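Local atomic coordinates of xylulose kinase (Escherichia coli, PDB entry 2ITM), a protein that catalyses the ATP-dependent phosphorylation of D-xylulose to D-xylulose 5-phosphate, and acts less efficiently on 1-deoxy-D-xylulose. Residues W285-V290 against C383-Q388; N247-S252 against G257-V262; V241-A246 against S389-G394. One frame throughout, in Å; residues are numbered along the deposited sequence.

Contact 1: W285-V290 against C383-Q388. With XUL (D-xylulose), chain C.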
loop_
_atom_site.group_PDB
_atom_site.type_symbol
_atom_site.label_atom_id
_atom_site.label_comp_id
_atom_site.label_asym_id
_atom_site.label_seq_id
_atom_site.Cartn_x
_atom_site.Cartn_y
_atom_site.Cartn_z
ATOM N N TRP A 285 -21.041 32.981 16.534
ATOM C CA TRP A 285 -20.070 32.712 15.488
ATOM C C TRP A 285 -19.439 31.343 15.753
ATOM O O TRP A 285 -19.475 30.853 16.862
ATOM C CB TRP A 285 -18.968 33.763 15.533
ATOM C CG TRP A 285 -19.273 35.034 14.868
ATOM C CD1 TRP A 285 -19.109 35.316 13.567
ATOM C CD2 TRP A 285 -19.768 36.217 15.477
ATOM N NE1 TRP A 285 -19.479 36.610 13.309
ATOM C CE2 TRP A 285 -19.893 37.183 14.476
ATOM C CE3 TRP A 285 -20.125 36.560 16.777
ATOM C CZ2 TRP A 285 -20.353 38.455 14.730
ATOM C CZ3 TRP A 285 -20.578 37.817 17.025
ATOM C CH2 TRP A 285 -20.688 38.755 16.011
ATOM N N HIS A 286 -18.839 30.747 14.735
ATOM C CA HIS A 286 -18.249 29.423 14.857
ATOM C C HIS A 286 -17.082 29.141 13.928
ATOM O O HIS A 286 -16.934 29.756 12.880
ATOM C CB HIS A 286 -19.297 28.318 14.731
ATOM C CG HIS A 286 -19.619 27.932 13.323
ATOM N ND1 HIS A 286 -20.692 28.449 12.639
ATOM C CD2 HIS A 286 -19.021 27.065 12.477
ATOM C CE1 HIS A 286 -20.736 27.922 11.431
ATOM N NE2 HIS A 286 -19.732 27.080 11.309
ATOM N N LEU A 287 -16.255 28.196 14.339
ATOM C CA LEU A 287 -15.229 27.643 13.488
ATOM C C LEU A 287 -15.676 26.268 13.049
ATOM O O LEU A 287 -16.447 25.615 13.727
ATOM C CB LEU A 287 -13.905 27.539 14.238
ATOM C CG LEU A 287 -12.916 28.686 14.125
ATOM C CD1 LEU A 287 -13.610 29.988 14.044
ATOM C CD2 LEU A 287 -11.971 28.677 15.280
ATOM N N MET A 288 -15.185 25.835 11.906
ATOM C CA MET A 288 -15.398 24.467 11.484
ATOM C C MET A 288 -14.279 23.922 10.612
ATOM O O MET A 288 -13.576 24.666 9.945
ATOM C CB MET A 288 -16.784 24.284 10.853
ATOM C CG MET A 288 -16.832 24.337 9.354
ATOM S SD MET A 288 -16.150 22.869 8.586
ATOM C CE MET A 288 -17.463 22.411 7.491
ATOM N N SER A 289 -14.120 22.611 10.655
ATOM C CA SER A 289 -13.144 21.929 9.843
ATOM C C SER A 289 -13.680 20.584 9.419
ATOM O O SER A 289 -14.217 19.846 10.228
ATOM C CB SER A 289 -11.843 21.763 10.611
ATOM O OG SER A 289 -10.875 21.145 9.815
ATOM N N VAL A 290 -13.539 20.279 8.142
ATOM C CA VAL A 290 -13.820 18.947 7.668
ATOM C C VAL A 290 -12.888 17.960 8.350
ATOM O O VAL A 290 -11.708 18.211 8.501
ATOM C CB VAL A 290 -13.751 18.828 6.152
ATOM C CG1 VAL A 290 -14.083 17.437 5.718
ATOM C CG2 VAL A 290 -14.704 19.782 5.519
ATOM N N CYS A 383 -6.811 28.286 17.118
ATOM C CA CYS A 383 -7.403 29.467 16.520
ATOM C C CYS A 383 -7.971 30.347 17.622
ATOM O O CYS A 383 -8.192 31.528 17.426
ATOM C CB CYS A 383 -8.488 29.088 15.504
ATOM S SG CYS A 383 -7.904 28.320 13.985
ATOM N N GLY A 384 -8.191 29.744 18.783
ATOM C CA GLY A 384 -8.736 30.425 19.940
ATOM C C GLY A 384 -9.978 29.773 20.514
ATOM O O GLY A 384 -10.798 30.440 21.117
ATOM N N ILE A 385 -10.119 28.470 20.325
ATOM C CA ILE A 385 -11.219 27.724 20.915
ATOM C C ILE A 385 -10.729 26.900 22.091
ATOM O O ILE A 385 -9.723 26.222 21.995
ATOM C CB ILE A 385 -11.873 26.799 19.866
ATOM C CG1 ILE A 385 -12.349 27.598 18.657
ATOM C CG2 ILE A 385 -13.014 26.024 20.473
ATOM C CD1 ILE A 385 -13.740 28.105 18.772
ATOM N N LYS A 386 -11.442 26.960 23.203
ATOM C CA LYS A 386 -11.066 26.196 24.380
ATOM C C LYS A 386 -12.251 25.515 25.047
ATOM O O LYS A 386 -12.916 26.087 25.897
ATOM C CB LYS A 386 -10.320 27.082 25.375
ATOM C CG LYS A 386 -9.868 26.389 26.652
ATOM C CD LYS A 386 -9.088 25.127 26.385
ATOM C CE LYS A 386 -9.789 23.916 26.972
ATOM N NZ LYS A 386 -9.747 22.720 26.074
ATOM N N PRO A 387 -12.501 24.280 24.650
ATOM C CA PRO A 387 -13.674 23.547 25.112
ATOM C C PRO A 387 -13.481 22.955 26.505
ATOM O O PRO A 387 -12.401 22.493 26.821
ATOM C CB PRO A 387 -13.830 22.447 24.067
ATOM C CG PRO A 387 -12.531 22.331 23.428
ATOM C CD PRO A 387 -11.891 23.665 23.464
ATOM N N GLN A 388 -14.518 22.980 27.305
ATOM C CA GLN A 388 -14.541 22.211 28.540
ATOM C C GLN A 388 -14.726 20.742 28.249
ATOM O O GLN A 388 -14.173 19.878 28.915
ATOM C CB GLN A 388 -15.694 22.658 29.420
ATOM C CG GLN A 388 -15.851 24.142 29.591
ATOM C CD GLN A 388 -17.091 24.484 30.382
ATOM O OE1 GLN A 388 -17.436 23.785 31.324
ATOM N NE2 GLN A 388 -17.762 25.544 30.000
HETATM C C1 XUL C . -18.337 23.433 3.854
HETATM C C2 XUL C . -19.071 22.245 4.453
HETATM C C3 XUL C . -20.552 22.187 4.320
HETATM C C4 XUL C . -20.828 21.013 3.419
HETATM C C5 XUL C . -22.226 21.031 2.836
HETATM O O1 XUL C . -18.330 24.521 4.740
HETATM O O2 XUL C . -18.392 21.016 4.582
HETATM O O3 XUL C . -20.924 23.342 3.625
HETATM O O4 XUL C . -19.881 21.125 2.393
HETATM O O5 XUL C . -22.877 22.186 3.261
#
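Ile385 sets CG1 anti to its own carbonyl carbon and beside the backbone N (chi1 -57°), which carries this branch across to Leu287. A single methyl group of Leu287 does the touching. Its CD2 lies 3.6 Å from Ile385 CG1 and 3.5 Å from Cys383 CB. The terminal Ile385 CD1 is a little farther from Leu287 CD2, at 4.0 Å. The Leu287 and Ile385 side chains run past each other in opposite directions, and CD2 of the leucine lies beside CG1 of the isoleucine. Cys383 presents its CB to the methyl, and its sulfur is not the nearest atom. The backbones stay apart, with 8.4 Å between the CA atoms of Leu287 and Ile385, and the link is purely apolar. Val380 of helix 358-381 and Ala261 of strand 257-262 also pack on Ile385. Gly384, with positive phi, turns the chain out of that helix toward strand 390-393.

Leu287 packs into the buried interior, while Met288, next along the strand, lines the D-xylulose pocket. The Met288 chain is bent at chi2 and chi3, and its CE comes within 3.4 Å of O2 of the bound D-xylulose. The arrangement is that of a sheet strand packed against a helix-to-strand connection, within the C-terminal actin-like ATPase domain of an FGGY kinase.

Contact 2: N247-S252 against G257-V262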
loop_
_atom_site.group_PDB
_atom_site.type_symbol
_atom_site.label_atom_id
_atom_site.label_comp_id
_atom_site.label_asym_id
_atom_site.label_seq_id
_atom_site.Cartn_x
_atom_site.Cartn_y
_atom_site.Cartn_z
ATOM N N ASN A 247 -17.263 28.258 22.993
ATOM C CA ASN A 247 -16.473 27.112 23.410
ATOM C C ASN A 247 -17.231 25.804 23.569
ATOM O O ASN A 247 -16.674 24.829 24.032
ATOM C CB ASN A 247 -15.666 27.425 24.668
ATOM C CG ASN A 247 -14.744 28.614 24.488
ATOM O OD1 ASN A 247 -13.847 28.595 23.658
ATOM N ND2 ASN A 247 -14.972 29.653 25.262
ATOM N N GLN A 248 -18.494 25.777 23.180
ATOM C CA GLN A 248 -19.135 24.505 22.906
ATOM C C GLN A 248 -18.628 23.915 21.602
ATOM O O GLN A 248 -18.478 24.614 20.619
ATOM C CB GLN A 248 -20.655 24.636 22.882
ATOM C CG GLN A 248 -21.273 24.971 24.222
ATOM C CD GLN A 248 -22.774 25.026 24.158
ATOM O OE1 GLN A 248 -23.358 26.035 23.842
ATOM N NE2 GLN A 248 -23.407 23.928 24.499
ATOM N N ALA A 249 -18.349 22.622 21.619
ATOM C CA ALA A 249 -17.748 21.954 20.484
ATOM C C ALA A 249 -18.286 20.552 20.320
ATOM O O ALA A 249 -18.518 19.848 21.296
ATOM C CB ALA A 249 -16.255 21.924 20.620
ATOM N N MET A 250 -18.468 20.158 19.066
ATOM C CA MET A 250 -18.882 18.815 18.726
ATOM C C MET A 250 -17.997 18.195 17.662
ATOM O O MET A 250 -17.534 18.872 16.763
ATOM C CB MET A 250 -20.345 18.790 18.293
ATOM C CG MET A 250 -20.614 19.440 16.956
ATOM S SD MET A 250 -22.343 19.736 16.565
ATOM C CE MET A 250 -22.785 18.172 15.895
ATOM N N LEU A 251 -17.770 16.899 17.785
ATOM C CA LEU A 251 -17.086 16.122 16.770
ATOM C C LEU A 251 -18.004 15.047 16.231
ATOM O O LEU A 251 -18.421 14.165 16.959
ATOM C CB LEU A 251 -15.818 15.485 17.335
ATOM C CG LEU A 251 -15.042 14.496 16.472
ATOM C CD1 LEU A 251 -14.433 15.168 15.272
ATOM C CD2 LEU A 251 -13.974 13.819 17.279
ATOM N N SER A 252 -18.325 15.136 14.950
ATOM C CA SER A 252 -19.208 14.159 14.353
ATOM C C SER A 252 -18.441 13.095 13.609
ATOM O O SER A 252 -17.883 13.341 12.554
ATOM C CB SER A 252 -20.252 14.804 13.461
ATOM O OG SER A 252 -21.168 13.845 12.973
ATOM N N GLY A 257 -17.658 13.810 8.300
ATOM C CA GLY A 257 -16.920 14.161 9.488
ATOM C C GLY A 257 -16.769 15.657 9.627
ATOM O O GLY A 257 -16.384 16.322 8.682
ATOM N N VAL A 258 -17.073 16.173 10.808
ATOM C CA VAL A 258 -16.941 17.594 11.087
ATOM C C VAL A 258 -16.483 17.831 12.513
ATOM O O VAL A 258 -16.883 17.130 13.419
ATOM C CB VAL A 258 -18.286 18.349 10.938
ATOM C CG1 VAL A 258 -18.040 19.807 10.725
ATOM C CG2 VAL A 258 -19.113 17.783 9.840
ATOM N N TYR A 259 -15.670 18.851 12.706
ATOM C CA TYR A 259 -15.513 19.444 14.022
ATOM C C TYR A 259 -16.080 20.846 14.026
ATOM O O TYR A 259 -15.663 21.690 13.254
ATOM C CB TYR A 259 -14.042 19.448 14.441
ATOM C CG TYR A 259 -13.761 19.859 15.872
ATOM C CD1 TYR A 259 -14.343 19.207 16.934
ATOM C CD2 TYR A 259 -12.882 20.892 16.156
ATOM C CE1 TYR A 259 -14.079 19.579 18.225
ATOM C CE2 TYR A 259 -12.611 21.270 17.449
ATOM C CZ TYR A 259 -13.216 20.606 18.480
ATOM O OH TYR A 259 -12.951 20.971 19.764
ATOM N N PHE A 260 -17.043 21.074 14.903
ATOM C CA PHE A 260 -17.783 22.322 14.953
ATOM C C PHE A 260 -17.664 22.899 16.353
ATOM O O PHE A 260 -17.987 22.235 17.324
ATOM C CB PHE A 260 -19.250 22.050 14.614
ATOM C CG PHE A 260 -20.080 23.275 14.440
ATOM C CD1 PHE A 260 -20.561 23.628 13.204
ATOM C CD2 PHE A 260 -20.415 24.052 15.514
ATOM C CE1 PHE A 260 -21.332 24.747 13.041
ATOM C CE2 PHE A 260 -21.194 25.174 15.359
ATOM C CZ PHE A 260 -21.645 25.519 14.122
ATOM N N ALA A 261 -17.157 24.113 16.443
ATOM C CA ALA A 261 -16.978 24.759 17.721
ATOM C C ALA A 261 -17.454 26.197 17.690
ATOM O O ALA A 261 -17.024 26.979 16.859
ATOM C CB ALA A 261 -15.547 24.689 18.146
ATOM N N VAL A 262 -18.342 26.533 18.608
ATOM C CA VAL A 262 -18.791 27.897 18.789
ATOM C C VAL A 262 -17.729 28.745 19.461
ATOM O O VAL A 262 -17.190 28.366 20.476
ATOM C CB VAL A 262 -20.048 27.954 19.640
ATOM C CG1 VAL A 262 -20.448 29.366 19.878
ATOM C CG2 VAL A 262 -21.159 27.191 18.992
#
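The Tyr259 ring has Leu251 CB at its edge, near the ring plane, with Leu251 CB 4.0 Å from Tyr259 CD1. Met250 O and Ala249 CB approach the same ring obliquely. Met250 O is 3.2 Å from Tyr259 CD1, and Ala249 CB is 3.5 Å from Tyr259 OH. The CG of Tyr259 is anti to the backbone N (chi1 -172°), and the ring reaches over toward the partner strand. The Phe260 ring stacks on His286 and meets Met250 in an oblique Met-aromatic contact. Met250 SD is 5.4 Å from the Phe260 ring centroid, 40° off the ring normal. Met250 CG also touches Phe260 CB at 3.8 Å.

The backbones form an antiparallel hairpin. Met250 and Phe260 are a hydrogen-bonded pair: Met250 N bonds to Phe260 O at 2.8 Å, and Phe260 N returns to Met250 O in a nearly straight bond (174°). Ser252 N bonds to Val258 O, but the return bond is weak.

A leucine in place of Tyr259 would probably leave His381 NE2 without its hydroxyl partner and open a gap beside Ala249 CB.

Ala249, Leu251, Tyr259 and Ala261 share one sheet face, where helix 358-381 covers Tyr259. On the other face Met250 and Phe260 pack on Ala238 of helix 233-241. Strand 249-253 adjoins strand 390-393, and strand 257-262 adjoins strand 285-291.

Contact 3: V241-A246 against S389-G394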
loop_
_atom_site.group_PDB
_atom_site.type_symbol
_atom_site.label_atom_id
_atom_site.label_comp_id
_atom_site.label_asym_id
_atom_site.label_seq_id
_atom_site.Cartn_x
_atom_site.Cartn_y
_atom_site.Cartn_z
ATOM N N VAL A 241 -28.132 20.023 18.154
ATOM C CA VAL A 241 -27.337 19.214 19.060
ATOM C C VAL A 241 -27.105 19.997 20.335
ATOM O O VAL A 241 -26.679 19.455 21.334
ATOM C CB VAL A 241 -26.020 18.794 18.375
ATOM C CG1 VAL A 241 -24.915 18.562 19.348
ATOM C CG2 VAL A 241 -26.242 17.583 17.514
ATOM N N GLY A 242 -27.448 21.272 20.317
ATOM C CA GLY A 242 -27.466 22.110 21.480
ATOM C C GLY A 242 -26.192 22.892 21.584
ATOM O O GLY A 242 -25.837 23.450 22.604
ATOM N N MET A 243 -25.486 22.943 20.470
ATOM C CA MET A 243 -24.247 23.666 20.402
ATOM C C MET A 243 -24.471 25.124 20.076
ATOM O O MET A 243 -24.854 25.470 18.979
ATOM C CB MET A 243 -23.296 23.001 19.408
ATOM C CG MET A 243 -21.894 22.795 19.926
ATOM S SD MET A 243 -21.513 21.189 20.598
ATOM C CE MET A 243 -22.808 20.983 21.760
ATOM N N VAL A 244 -24.230 25.979 21.052
ATOM C CA VAL A 244 -25.019 27.177 21.216
ATOM C C VAL A 244 -24.236 28.352 21.810
ATOM O O VAL A 244 -24.495 29.492 21.476
ATOM C CB VAL A 244 -26.283 26.880 22.018
ATOM C CG1 VAL A 244 -26.513 27.909 23.083
ATOM C CG2 VAL A 244 -27.474 26.719 21.108
ATOM N N ASP A 245 -23.275 28.067 22.674
ATOM C CA ASP A 245 -22.491 29.118 23.307
ATOM C C ASP A 245 -20.985 28.961 23.122
ATOM O O ASP A 245 -20.495 27.878 22.856
ATOM C CB ASP A 245 -22.817 29.214 24.793
ATOM C CG ASP A 245 -24.158 29.827 25.040
ATOM O OD1 ASP A 245 -24.482 30.863 24.466
ATOM O OD2 ASP A 245 -24.962 29.332 25.838
ATOM N N ALA A 246 -20.266 30.059 23.293
ATOM C CA ALA A 246 -18.825 30.082 23.158
ATOM C C ALA A 246 -18.124 28.885 23.784
ATOM O O ALA A 246 -18.360 28.545 24.933
ATOM C CB ALA A 246 -18.267 31.356 23.704
ATOM N N SER A 389 -15.544 20.472 27.248
ATOM C CA SER A 389 -15.725 19.134 26.753
ATOM C C SER A 389 -15.979 19.181 25.262
ATOM O O SER A 389 -16.275 20.222 24.724
ATOM C CB SER A 389 -16.889 18.457 27.471
ATOM O OG SER A 389 -16.463 17.305 28.157
ATOM N N VAL A 390 -15.863 18.034 24.625
ATOM C CA VAL A 390 -16.269 17.888 23.260
ATOM C C VAL A 390 -17.392 16.874 23.157
ATOM O O VAL A 390 -17.235 15.736 23.524
ATOM C CB VAL A 390 -15.090 17.487 22.376
ATOM C CG1 VAL A 390 -15.558 17.052 21.022
ATOM C CG2 VAL A 390 -14.124 18.620 22.258
ATOM N N THR A 391 -18.526 17.334 22.667
ATOM C CA THR A 391 -19.596 16.456 22.312
ATOM C C THR A 391 -19.256 15.530 21.185
ATOM O O THR A 391 -18.781 15.953 20.147
ATOM C CB THR A 391 -20.877 17.235 22.028
ATOM O OG1 THR A 391 -21.614 17.382 23.236
ATOM C CG2 THR A 391 -21.806 16.419 21.191
ATOM N N LEU A 392 -19.516 14.257 21.389
ATOM C CA LEU A 392 -19.084 13.234 20.470
ATOM C C LEU A 392 -20.297 12.447 20.007
ATOM O O LEU A 392 -20.946 11.791 20.777
ATOM C CB LEU A 392 -18.074 12.331 21.163
ATOM C CG LEU A 392 -17.313 11.283 20.375
ATOM C CD1 LEU A 392 -16.572 11.849 19.193
ATOM C CD2 LEU A 392 -16.384 10.568 21.279
ATOM N N ILE A 393 -20.594 12.542 18.719
ATOM C CA ILE A 393 -21.738 11.863 18.148
ATOM C C ILE A 393 -21.413 11.245 16.799
ATOM O O ILE A 393 -20.356 11.488 16.239
ATOM C CB ILE A 393 -22.922 12.820 18.016
ATOM C CG1 ILE A 393 -22.533 14.038 17.194
ATOM C CG2 ILE A 393 -23.426 13.240 19.376
ATOM C CD1 ILE A 393 -23.624 14.583 16.431
ATOM N N GLY A 394 -22.345 10.448 16.291
ATOM C CA GLY A 394 -22.198 9.805 15.004
ATOM C C GLY A 394 -21.904 8.334 15.159
ATOM O O GLY A 394 -21.513 7.895 16.223
#
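The backbones of Met243 and Thr391 pass at a distance, with 8.8 Å between their CA atoms, and side chains alone bridge the space. Three small contacts do this. Val241 CG2 meets Ile393 CD1 at 4.1 Å, the two side chains crossing at a slant. The other Val241 branch, CG1, faces Thr391 CG2 at 4.2 Å. Met243 CE lies 4.1 Å from Thr391 OG1, and these two side chains run past each other in opposite directions. Ile393 places CG1 between its backbone N and carbonyl carbon (chi1 56°), and CD1 at the end of this branch makes the touch. Met243 is bent at chi2 and chi3, which folds its methyl end toward the threonine. Met250 of strand 249-253 packs on all four of these side chains.

Helix 233-241 ends here in a Schellman motif at Gly242, whose phi is positive. The loop that follows is tied down by Gln248, whose OE1 is hydrogen-bonded to the backbone N atoms of Val244 and Asp245. The hydroxyl of Thr391 is satisfied by Arg417 NE on the neighbouring strand 414-417.

The contact therefore joins the C-terminal end of helix 233-241 to strand 390-393. Its four touching residues are buried, and they meet by van der Waals contact. The chemistry implies shape-dependent packing, with the directional bonds supplied by the surrounding residues.

All three contacts reach one mixed sheet, in which strands 285-291, 257-262, 249-253 and 390-393 lie side by side in that order. Contact 2 is the central hairpin. Its centre is about 7 Å from that of contact 1 and about 6 Å from that of contact 3, while those two centres are about 11 Å apart. Contact 2 precedes contact 1 along the chain, and both are nested inside the loop closed by contact 3. Segments 383-388 and 389-394 are consecutive. Residues distant in sequence are thus gathered around the C-terminal domain sheet. This sheet also brings Met288 to the D-xylulose pocket, and helix 233-241, which begins at Asp233, the inferred proton acceptor, packs against it.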